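Local atomic coordinates of ASCH domain-containing protein (Pyrococcus horikoshii, PDB entry 2Z0T), a protein that is of unknown function but, as an ASCH domain protein of the PUA clan, probably binds RNA. Residues E13-A17 against G18-I22; E29-R32 against Q33-P36; E81-K84 against V85-F89. All coordinates share one frame; numbering follows the deposited sequence.

Interaction 1. Residues E13-A17 against G18-I22; sequences ELIKA and GKKKI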
ATOM      1  N   GLU A  13       0.982   7.894  10.348  1.00 23.63           N
ATOM      2  CA  GLU A  13       0.433   7.744  11.687  1.00 26.08           C
ATOM      3  C   GLU A  13      -0.387   6.463  11.849  1.00 24.16           C
ATOM      4  O   GLU A  13      -0.257   5.763  12.855  1.00 19.42           O
ATOM      5  CB  GLU A  13      -0.435   8.955  12.038  1.00 32.90           C
ATOM      6  CG  GLU A  13      -1.022   8.899  13.439  1.00 40.31           C
ATOM      7  CD  GLU A  13      -1.889  10.096  13.761  1.00 47.03           C
ATOM      8  OE1 GLU A  13      -2.848  10.359  13.002  1.00 51.33           O
ATOM      9  OE2 GLU A  13      -1.615  10.775  14.775  1.00 50.78           O
ATOM     10  N   LEU A  14      -1.225   6.163  10.860  1.00 23.45           N
ATOM     11  CA  LEU A  14      -2.072   4.971  10.902  1.00 21.91           C
ATOM     12  C   LEU A  14      -1.265   3.680  10.931  1.00 20.29           C
ATOM     13  O   LEU A  14      -1.665   2.703  11.567  1.00 20.59           O
ATOM     14  CB  LEU A  14      -3.027   4.967   9.707  1.00 21.87           C
ATOM     15  CG  LEU A  14      -4.132   6.025   9.774  1.00 23.24           C
ATOM     16  CD1 LEU A  14      -4.834   6.136   8.437  1.00 23.29           C
ATOM     17  CD2 LEU A  14      -5.117   5.652  10.876  1.00 24.44           C
ATOM     18  N   ILE A  15      -0.131   3.673  10.238  1.00 16.82           N
ATOM     19  CA  ILE A  15       0.728   2.498  10.217  1.00 16.48           C
ATOM     20  C   ILE A  15       1.423   2.348  11.570  1.00 18.41           C
ATOM     21  O   ILE A  15       1.495   1.252  12.121  1.00 17.98           O
ATOM     22  CB  ILE A  15       1.786   2.604   9.099  1.00 14.79           C
ATOM     23  CG1 ILE A  15       1.087   2.595   7.734  1.00 14.60           C
ATOM     24  CG2 ILE A  15       2.779   1.453   9.204  1.00 16.61           C
ATOM     25  CD1 ILE A  15       2.033   2.748   6.551  1.00 16.21           C
ATOM     26  N   LYS A  16       1.930   3.455  12.107  1.00 21.75           N
ATOM     27  CA  LYS A  16       2.599   3.421  13.404  1.00 25.79           C
ATOM     28  C   LYS A  16       1.641   2.933  14.489  1.00 27.64           C
ATOM     29  O   LYS A  16       2.039   2.205  15.399  1.00 29.24           O
ATOM     30  CB  LYS A  16       3.107   4.814  13.784  1.00 29.10           C
ATOM     31  CG  LYS A  16       4.233   5.348  12.914  1.00 33.97           C
ATOM     32  CD  LYS A  16       4.675   6.725  13.402  1.00 38.01           C
ATOM     33  CE  LYS A  16       5.812   7.287  12.564  1.00 41.23           C
ATOM     34  NZ  LYS A  16       7.045   6.456  12.653  1.00 42.05           N
ATOM     35  N   ALA A  17       0.378   3.335  14.376  1.00 27.28           N
ATOM     36  CA  ALA A  17      -0.650   2.965  15.347  1.00 29.24           C
ATOM     37  C   ALA A  17      -1.167   1.536  15.178  1.00 29.08           C
ATOM     38  O   ALA A  17      -1.947   1.052  15.998  1.00 28.43           O
ATOM     39  CB  ALA A  17      -1.808   3.953  15.269  1.00 28.97           C
ATOM     40  N   GLY A  18      -0.741   0.867  14.111  1.00 28.30           N
ATOM     41  CA  GLY A  18      -1.165  -0.504  13.884  1.00 23.94           C
ATOM     42  C   GLY A  18      -2.514  -0.676  13.210  1.00 24.03           C
ATOM     43  O   GLY A  18      -3.012  -1.799  13.104  1.00 23.23           O
ATOM     44  N   LYS A  19      -3.105   0.423  12.750  1.00 20.49           N
ATOM     45  CA  LYS A  19      -4.401   0.364  12.076  1.00 23.43           C
ATOM     46  C   LYS A  19      -4.220   0.029  10.600  1.00 21.12           C
ATOM     47  O   LYS A  19      -4.911  -0.833  10.062  1.00 21.69           O
ATOM     48  CB  LYS A  19      -5.138   1.696  12.216  1.00 23.13           C
ATOM     49  CG  LYS A  19      -5.481   2.062  13.647  1.00 30.51           C
ATOM     50  CD  LYS A  19      -6.243   3.375  13.703  1.00 33.27           C
ATOM     51  CE  LYS A  19      -6.542   3.786  15.138  1.00 36.98           C
ATOM     52  NZ  LYS A  19      -7.245   5.099  15.201  1.00 38.96           N
ATOM     53  N   LYS A  20      -3.298   0.724   9.943  1.00 18.59           N
ATOM     54  CA  LYS A  20      -3.018   0.473   8.532  1.00 16.44           C
ATOM     55  C   LYS A  20      -1.925  -0.594   8.485  1.00 17.42           C
ATOM     56  O   LYS A  20      -0.758  -0.316   8.763  1.00 15.49           O
ATOM     57  CB  LYS A  20      -2.553   1.763   7.849  1.00 16.45           C
ATOM     58  CG  LYS A  20      -2.188   1.611   6.380  1.00 14.60           C
ATOM     59  CD  LYS A  20      -2.023   2.977   5.722  1.00 16.90           C
ATOM     60  CE  LYS A  20      -1.408   2.877   4.332  1.00 20.96           C
ATOM     61  NZ  LYS A  20      -2.203   2.037   3.389  1.00 14.76           N
ATOM     62  N   LYS A  21      -2.313  -1.818   8.143  1.00 14.63           N
ATOM     63  CA  LYS A  21      -1.370  -2.930   8.094  1.00 16.15           C
ATOM     64  C   LYS A  21      -0.980  -3.312   6.675  1.00 14.14           C
ATOM     65  O   LYS A  21      -0.126  -4.176   6.469  1.00 14.46           O
ATOM     66  CB  LYS A  21      -1.974  -4.153   8.791  1.00 20.33           C
ATOM     67  CG  LYS A  21      -2.387  -3.909  10.239  1.00 24.02           C
ATOM     68  CD  LYS A  21      -3.008  -5.156  10.860  1.00 29.59           C
ATOM     69  CE  LYS A  21      -2.011  -6.310  10.914  1.00 32.85           C
ATOM     70  NZ  LYS A  21      -0.797  -5.964  11.706  1.00 36.02           N
ATOM     71  N   ILE A  22      -1.611  -2.661   5.704  1.00 12.44           N
ATOM     72  CA  ILE A  22      -1.370  -2.932   4.295  1.00 12.66           C
ATOM     73  C   ILE A  22      -1.113  -1.642   3.530  1.00 12.63           C
ATOM     74  O   ILE A  22      -1.779  -0.634   3.766  1.00 13.50           O
ATOM     75  CB  ILE A  22      -2.606  -3.605   3.646  1.00 13.03           C
ATOM     76  CG1 ILE A  22      -2.971  -4.886   4.401  1.00 15.24           C
ATOM     77  CG2 ILE A  22      -2.340  -3.880   2.166  1.00 17.63           C
ATOM     78  CD1 ILE A  22      -1.893  -5.957   4.370  1.00 12.27           C
TER
HETATM   79  O   HOH W   1       0.775  -1.124  10.818  1.00 23.05           O
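L14 O takes the backbone N-H groups of both K19 and K20 where helix 9-16 ends in a Schellman motif and the chain turns toward strand 22-26. K20 N gives the straighter bond (3.0 Å, 173° at hydrogen); that of K19 N is more bent. G18 N bonds to I15 O at 3.0 Å, and the positive phi of G18 suits glycine, since a CB would clash with A17 O. Beyond the turn, the aliphatic part of K20 runs across I15: with CG anti to the backbone N (chi1 178°), its CG and CD pass I15 CG1, CG lying 3.7 Å away, while its CB also meets L14 CB. L14 CD2 rests on K19 CD at 3.8 Å. A bend at chi4 brings K20 NZ to I22 O (2.7 Å, in the carbonyl plane); NZ also pairs with E23 and bonds to V72 O. Were K20 replaced by alanine, E23 would probably lose this positive partner and the flank of I15 its aliphatic cover. A water donating to both I15 O and K20 O closes the turn. Lysine thus suits this buried position: its methylenes pack against the apolar side of the helix, and its ammonium meets a carboxylate, two carbonyls and the Y11 ring.

Interaction 2. Residues E29-R32 against Q33-P36; sequences EKRR and QIKP
Q33 folds its side chain back over K30 in a turn of the loop joining strands 22-26 and 39-42 of the ASCH domain, where E29-R31 have helical backbone angles without regular helix bonds. The tight part is the buried apolar packing of I34. I34 N donates to R31 O at 3.3 Å, and the I34 side chain lies beside that of R31, both pointing the same way. I34 CD1 comes 4.2 Å from R31 CD; isoleucine suits this buried place because its side chain also meets W3 and M5 of strand 2-5 and V51 and I54 of strand 47-57. The R31 chain, bent at chi2 and chi3, folds back so that K30 CD lies over one face of its guanidinium, 3.3 Å above the plane and displaced toward the rim, while NH2 forms a salt bridge with D28 and K30 NZ reaches on to E4 O. The long, flexible arginine can therefore pack its methylenes on I34 and still reach a carboxylate.

The exposed side is polar, with one close spot at K30 O. Both Q33 and R32 are exposed, yet R32 is held by Y27 O and Y98 O. A water donates to R31 O and I34 O, bridging the turn. Q33 has its CG between the backbone N and the carbonyl carbon (chi1 53°), which turns the chain back toward K30 and sets CG 3.0 Å from K30 O. The same oxygen accepts from Q33 NE2 at 3.2 Å, a bond bent to 142° at hydrogen, with K30 O close to the plane of the glutamine amide.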
ATOM      1  N   GLU A  29       7.036  -1.372 -12.130  1.00 18.48           N
ATOM      2  CA  GLU A  29       8.420  -1.829 -12.194  1.00 20.31           C
ATOM      3  C   GLU A  29       9.150  -1.748 -10.853  1.00 21.09           C
ATOM      4  O   GLU A  29       9.871  -2.674 -10.469  1.00 22.06           O
ATOM      5  CB  GLU A  29       9.190  -1.030 -13.252  1.00 20.49           C
ATOM      6  CG  GLU A  29       8.593  -1.130 -14.654  1.00 26.75           C
ATOM      7  CD  GLU A  29       7.547  -0.060 -14.940  1.00 31.87           C
ATOM      8  OE1 GLU A  29       6.925   0.458 -13.986  1.00 30.02           O
ATOM      9  OE2 GLU A  29       7.341   0.256 -16.133  1.00 34.90           O
ATOM     10  N   LYS A  30       8.954  -0.647 -10.139  1.00 20.89           N
ATOM     11  CA  LYS A  30       9.607  -0.457  -8.850  1.00 21.28           C
ATOM     12  C   LYS A  30       9.112  -1.452  -7.807  1.00 20.82           C
ATOM     13  O   LYS A  30       9.900  -2.029  -7.062  1.00 22.31           O
ATOM     14  CB  LYS A  30       9.368   0.973  -8.356  1.00 25.67           C
ATOM     15  CG  LYS A  30       9.976   1.279  -7.000  1.00 33.37           C
ATOM     16  CD  LYS A  30       9.762   2.740  -6.634  1.00 37.21           C
ATOM     17  CE  LYS A  30      10.422   3.091  -5.310  1.00 38.79           C
ATOM     18  NZ  LYS A  30      10.286   4.543  -5.017  1.00 39.30           N
ATOM     19  N   ARG A  31       7.803  -1.659  -7.763  1.00 19.04           N
ATOM     20  CA  ARG A  31       7.215  -2.576  -6.792  1.00 17.44           C
ATOM     21  C   ARG A  31       7.439  -4.056  -7.119  1.00 16.20           C
ATOM     22  O   ARG A  31       7.382  -4.903  -6.230  1.00 18.76           O
ATOM     23  CB  ARG A  31       5.713  -2.293  -6.667  1.00 19.08           C
ATOM     24  CG  ARG A  31       5.303  -1.510  -5.419  1.00 19.69           C
ATOM     25  CD  ARG A  31       6.076  -0.207  -5.231  1.00 18.67           C
ATOM     26  NE  ARG A  31       5.912   0.731  -6.339  1.00 22.50           N
ATOM     27  CZ  ARG A  31       6.194   2.029  -6.264  1.00 22.30           C
ATOM     28  NH1 ARG A  31       6.652   2.549  -5.132  1.00 23.25           N
ATOM     29  NH2 ARG A  31       6.026   2.811  -7.321  1.00 22.11           N
ATOM     30  N   ARG A  32       7.706  -4.361  -8.387  1.00 15.19           N
ATOM     31  CA  ARG A  32       7.911  -5.744  -8.820  1.00 14.85           C
ATOM     32  C   ARG A  32       9.220  -6.387  -8.375  1.00 16.85           C
ATOM     33  O   ARG A  32       9.546  -7.496  -8.791  1.00 20.77           O
ATOM     34  CB  ARG A  32       7.782  -5.830 -10.346  1.00 13.61           C
ATOM     35  CG  ARG A  32       6.359  -5.583 -10.820  1.00 14.36           C
ATOM     36  CD  ARG A  32       6.218  -5.575 -12.329  1.00 15.29           C
ATOM     37  NE  ARG A  32       4.814  -5.450 -12.710  1.00 21.16           N
ATOM     38  CZ  ARG A  32       4.355  -5.576 -13.950  1.00 27.01           C
ATOM     39  NH1 ARG A  32       5.190  -5.832 -14.950  1.00 28.30           N
ATOM     40  NH2 ARG A  32       3.055  -5.463 -14.187  1.00 29.86           N
ATOM     41  N   GLN A  33       9.967  -5.708  -7.518  1.00 19.64           N
ATOM     42  CA  GLN A  33      11.228  -6.263  -7.051  1.00 19.11           C
ATOM     43  C   GLN A  33      11.247  -6.408  -5.540  1.00 16.60           C
ATOM     44  O   GLN A  33      12.286  -6.694  -4.946  1.00 16.74           O
ATOM     45  CB  GLN A  33      12.388  -5.386  -7.523  1.00 25.00           C
ATOM     46  CG  GLN A  33      12.262  -3.923  -7.170  1.00 33.08           C
ATOM     47  CD  GLN A  33      13.220  -3.055  -7.968  1.00 35.37           C
ATOM     48  OE1 GLN A  33      14.422  -3.320  -8.020  1.00 40.18           O
ATOM     49  NE2 GLN A  33      12.691  -2.009  -8.589  1.00 39.14           N
ATOM     50  N   ILE A  34      10.083  -6.227  -4.928  1.00 14.63           N
ATOM     51  CA  ILE A  34       9.945  -6.319  -3.478  1.00 15.97           C
ATOM     52  C   ILE A  34       9.483  -7.706  -3.043  1.00 15.18           C
ATOM     53  O   ILE A  34       8.620  -8.311  -3.676  1.00 18.85           O
ATOM     54  CB  ILE A  34       8.929  -5.276  -2.969  1.00 15.31           C
ATOM     55  CG1 ILE A  34       9.375  -3.875  -3.393  1.00 16.11           C
ATOM     56  CG2 ILE A  34       8.788  -5.376  -1.451  1.00 14.40           C
ATOM     57  CD1 ILE A  34       8.420  -2.769  -2.954  1.00 14.44           C
ATOM     58  N   LYS A  35      10.063  -8.210  -1.959  1.00 14.56           N
ATOM     59  CA  LYS A  35       9.686  -9.521  -1.450  1.00 14.72           C
ATOM     60  C   LYS A  35       9.699  -9.515   0.073  1.00 12.69           C
ATOM     61  O   LYS A  35      10.354  -8.672   0.688  1.00 15.35           O
ATOM     62  CB  LYS A  35      10.649 -10.591  -1.975  1.00 14.84           C
ATOM     63  CG  LYS A  35      12.102 -10.413  -1.541  1.00 17.57           C
ATOM     64  CD  LYS A  35      12.988 -11.472  -2.182  1.00 15.57           C
ATOM     65  CE  LYS A  35      14.440 -11.312  -1.773  1.00 21.03           C
ATOM     66  NZ  LYS A  35      14.976  -9.982  -2.171  1.00 24.92           N
ATOM     67  N   PRO A  36       8.956 -10.443   0.702  1.00 12.05           N
ATOM     68  CA  PRO A  36       8.929 -10.498   2.164  1.00 11.22           C
ATOM     69  C   PRO A  36      10.363 -10.571   2.684  1.00 13.40           C
ATOM     70  O   PRO A  36      11.195 -11.294   2.132  1.00 15.33           O
ATOM     71  CB  PRO A  36       8.129 -11.772   2.442  1.00 11.72           C
ATOM     72  CG  PRO A  36       7.151 -11.785   1.317  1.00 11.56           C
ATOM     73  CD  PRO A  36       8.031 -11.434   0.124  1.00 11.47           C
TER
HETATM   74  O   HOH W   2       6.863  -7.807  -5.578  1.00 15.25           O

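Interaction 3. Residues E81-K84 against V85-F89; sequences EGVK and VYRQF
The last turns of helix 79-87 carry this contact, in which successive i to i+4 backbone bonds lead to a side-chain bond from Q88. V85 N donates to E81 O and R87 N to V83 O, the latter at 2.9 Å, while the bond from Y86 N to G82 O is weak. G82 has no side chain, and its carbonyl lies obliquely to the Y86 ring, with G82 O 3.5 Å from Y86 CD2. That ring is buried, stacked on F60 and touching M63 and L64 of helix 60-67, a setting suited to a large aromatic. V83 and R87 run side by side: V83 CG1, anti to its own N (chi1 177°), meets R87 NH2 at 3.8 Å, and the bends of the arginine chain leave that nitrogen paired with E95 while NH1 bonds to Y90 O. Q88 doubles back at chi2, and its NE2 donates to K84 O (3.1 Å, 158°), which lies almost in the amide plane. Q88 N adds a weak bond to the same oxygen. Glutamine thus supplies an amide N-H to a carbonyl that its own backbone reaches poorly, while the R87-E95 salt bridge ties this helix to helix 92-98.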
ATOM      1  N   GLU A  81     -15.302   4.661  -2.300  1.00 25.65           N
ATOM      2  CA  GLU A  81     -14.508   5.756  -1.759  1.00 26.31           C
ATOM      3  C   GLU A  81     -13.038   5.351  -1.793  1.00 24.22           C
ATOM      4  O   GLU A  81     -12.167   6.155  -2.129  1.00 24.14           O
ATOM      5  CB  GLU A  81     -14.929   6.052  -0.318  1.00 29.91           C
ATOM      6  CG  GLU A  81     -16.346   6.579  -0.175  1.00 37.95           C
ATOM      7  CD  GLU A  81     -16.791   6.651   1.274  1.00 42.62           C
ATOM      8  OE1 GLU A  81     -16.117   7.337   2.073  1.00 47.12           O
ATOM      9  OE2 GLU A  81     -17.814   6.018   1.615  1.00 44.01           O
ATOM     10  N   GLY A  82     -12.773   4.095  -1.441  1.00 23.03           N
ATOM     11  CA  GLY A  82     -11.408   3.599  -1.449  1.00 20.32           C
ATOM     12  C   GLY A  82     -10.779   3.745  -2.821  1.00 20.60           C
ATOM     13  O   GLY A  82      -9.662   4.246  -2.952  1.00 19.30           O
ATOM     14  N   VAL A  83     -11.493   3.307  -3.853  1.00 20.69           N
ATOM     15  CA  VAL A  83     -10.983   3.409  -5.215  1.00 23.38           C
ATOM     16  C   VAL A  83     -10.701   4.868  -5.581  1.00 23.21           C
ATOM     17  O   VAL A  83      -9.729   5.161  -6.280  1.00 23.45           O
ATOM     18  CB  VAL A  83     -11.977   2.804  -6.236  1.00 23.48           C
ATOM     19  CG1 VAL A  83     -11.458   3.002  -7.651  1.00 23.98           C
ATOM     20  CG2 VAL A  83     -12.171   1.317  -5.953  1.00 24.80           C
ATOM     21  N   LYS A  84     -11.546   5.781  -5.104  1.00 25.38           N
ATOM     22  CA  LYS A  84     -11.357   7.206  -5.377  1.00 24.65           C
ATOM     23  C   LYS A  84     -10.036   7.693  -4.792  1.00 23.47           C
ATOM     24  O   LYS A  84      -9.331   8.493  -5.407  1.00 22.64           O
ATOM     25  CB  LYS A  84     -12.502   8.031  -4.785  1.00 28.64           C
ATOM     26  CG  LYS A  84     -13.691   8.214  -5.711  1.00 33.31           C
ATOM     27  CD  LYS A  84     -14.652   9.257  -5.157  1.00 36.75           C
ATOM     28  CE  LYS A  84     -15.729   9.616  -6.167  1.00 40.86           C
ATOM     29  NZ  LYS A  84     -16.658  10.650  -5.630  1.00 44.26           N
ATOM     30  N   VAL A  85      -9.712   7.213  -3.596  1.00 20.81           N
ATOM     31  CA  VAL A  85      -8.466   7.595  -2.943  1.00 21.26           C
ATOM     32  C   VAL A  85      -7.289   7.274  -3.858  1.00 20.82           C
ATOM     33  O   VAL A  85      -6.420   8.117  -4.088  1.00 20.76           O
ATOM     34  CB  VAL A  85      -8.278   6.843  -1.603  1.00 22.03           C
ATOM     35  CG1 VAL A  85      -6.923   7.193  -0.991  1.00 21.35           C
ATOM     36  CG2 VAL A  85      -9.398   7.206  -0.640  1.00 23.65           C
ATOM     37  N   TYR A  86      -7.267   6.053  -4.387  1.00 21.05           N
ATOM     38  CA  TYR A  86      -6.187   5.631  -5.271  1.00 19.42           C
ATOM     39  C   TYR A  86      -6.188   6.350  -6.613  1.00 19.82           C
ATOM     40  O   TYR A  86      -5.128   6.580  -7.196  1.00 19.20           O
ATOM     41  CB  TYR A  86      -6.251   4.114  -5.501  1.00 20.14           C
ATOM     42  CG  TYR A  86      -5.810   3.312  -4.302  1.00 18.39           C
ATOM     43  CD1 TYR A  86      -4.503   3.403  -3.821  1.00 20.69           C
ATOM     44  CD2 TYR A  86      -6.703   2.480  -3.629  1.00 19.33           C
ATOM     45  CE1 TYR A  86      -4.096   2.686  -2.700  1.00 17.10           C
ATOM     46  CE2 TYR A  86      -6.307   1.759  -2.508  1.00 18.31           C
ATOM     47  CZ  TYR A  86      -5.005   1.867  -2.049  1.00 19.96           C
ATOM     48  OH  TYR A  86      -4.621   1.167  -0.934  1.00 20.94           O
ATOM     49  N   ARG A  87      -7.370   6.717  -7.100  1.00 24.28           N
ATOM     50  CA  ARG A  87      -7.463   7.394  -8.386  1.00 25.49           C
ATOM     51  C   ARG A  87      -6.772   8.753  -8.364  1.00 27.35           C
ATOM     52  O   ARG A  87      -6.388   9.281  -9.406  1.00 26.83           O
ATOM     53  CB  ARG A  87      -8.925   7.557  -8.805  1.00 26.57           C
ATOM     54  CG  ARG A  87      -9.086   7.851 -10.291  1.00 27.50           C
ATOM     55  CD  ARG A  87      -8.476   6.728 -11.123  1.00 26.17           C
ATOM     56  NE  ARG A  87      -9.216   5.482 -10.958  1.00 24.29           N
ATOM     57  CZ  ARG A  87      -8.681   4.270 -11.047  1.00 23.50           C
ATOM     58  NH1 ARG A  87      -7.386   4.125 -11.295  1.00 19.41           N
ATOM     59  NH2 ARG A  87      -9.446   3.197 -10.894  1.00 21.73           N
ATOM     60  N   GLN A  88      -6.607   9.318  -7.174  1.00 28.52           N
ATOM     61  CA  GLN A  88      -5.942  10.607  -7.051  1.00 31.65           C
ATOM     62  C   GLN A  88      -4.450  10.430  -7.318  1.00 30.40           C
ATOM     63  O   GLN A  88      -3.763  11.371  -7.717  1.00 30.89           O
ATOM     64  CB  GLN A  88      -6.158  11.181  -5.649  1.00 34.54           C
ATOM     65  CG  GLN A  88      -7.622  11.276  -5.248  1.00 40.42           C
ATOM     66  CD  GLN A  88      -8.470  11.969  -6.300  1.00 44.78           C
ATOM     67  OE1 GLN A  88      -8.210  13.117  -6.668  1.00 47.33           O
ATOM     68  NE2 GLN A  88      -9.490  11.271  -6.793  1.00 45.19           N
ATOM     69  N   PHE A  89      -3.962   9.210  -7.108  1.00 27.76           N
ATOM     70  CA  PHE A  89      -2.551   8.890  -7.312  1.00 27.00           C
ATOM     71  C   PHE A  89      -2.284   8.132  -8.607  1.00 25.12           C
ATOM     72  O   PHE A  89      -1.295   8.389  -9.293  1.00 23.11           O
ATOM     73  CB  PHE A  89      -2.024   8.005  -6.175  1.00 28.93           C
ATOM     74  CG  PHE A  89      -2.150   8.608  -4.810  1.00 33.94           C
ATOM     75  CD1 PHE A  89      -1.435   9.750  -4.466  1.00 34.92           C
ATOM     76  CD2 PHE A  89      -2.954   8.004  -3.848  1.00 34.89           C
ATOM     77  CE1 PHE A  89      -1.516  10.280  -3.181  1.00 37.79           C
ATOM     78  CE2 PHE A  89      -3.043   8.525  -2.562  1.00 39.16           C
ATOM     79  CZ  PHE A  89      -2.322   9.665  -2.228  1.00 37.55           C
TER

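The three contacts are local structural packing at turns and helix ends around one mixed sheet, following in series along the chain. Interaction 1 leads into the edge strand 22-26, and interaction 2 belongs to the loop that leaves this strand for 39-42; their centres are about 21 Å apart on opposite sides of the chain's centre. Interaction 3 lies about 18 Å from interaction 1 between centres, with nearest atoms about 5 Å apart, and both pack on one loop, at P74 and L73 respectively. Interactions 2 and 3, also on opposite sides, have centres about 22 Å apart. No pair touches directly. Strand 47-57 is shared packing ground for I15 of interaction 1 and I34 of interaction 2.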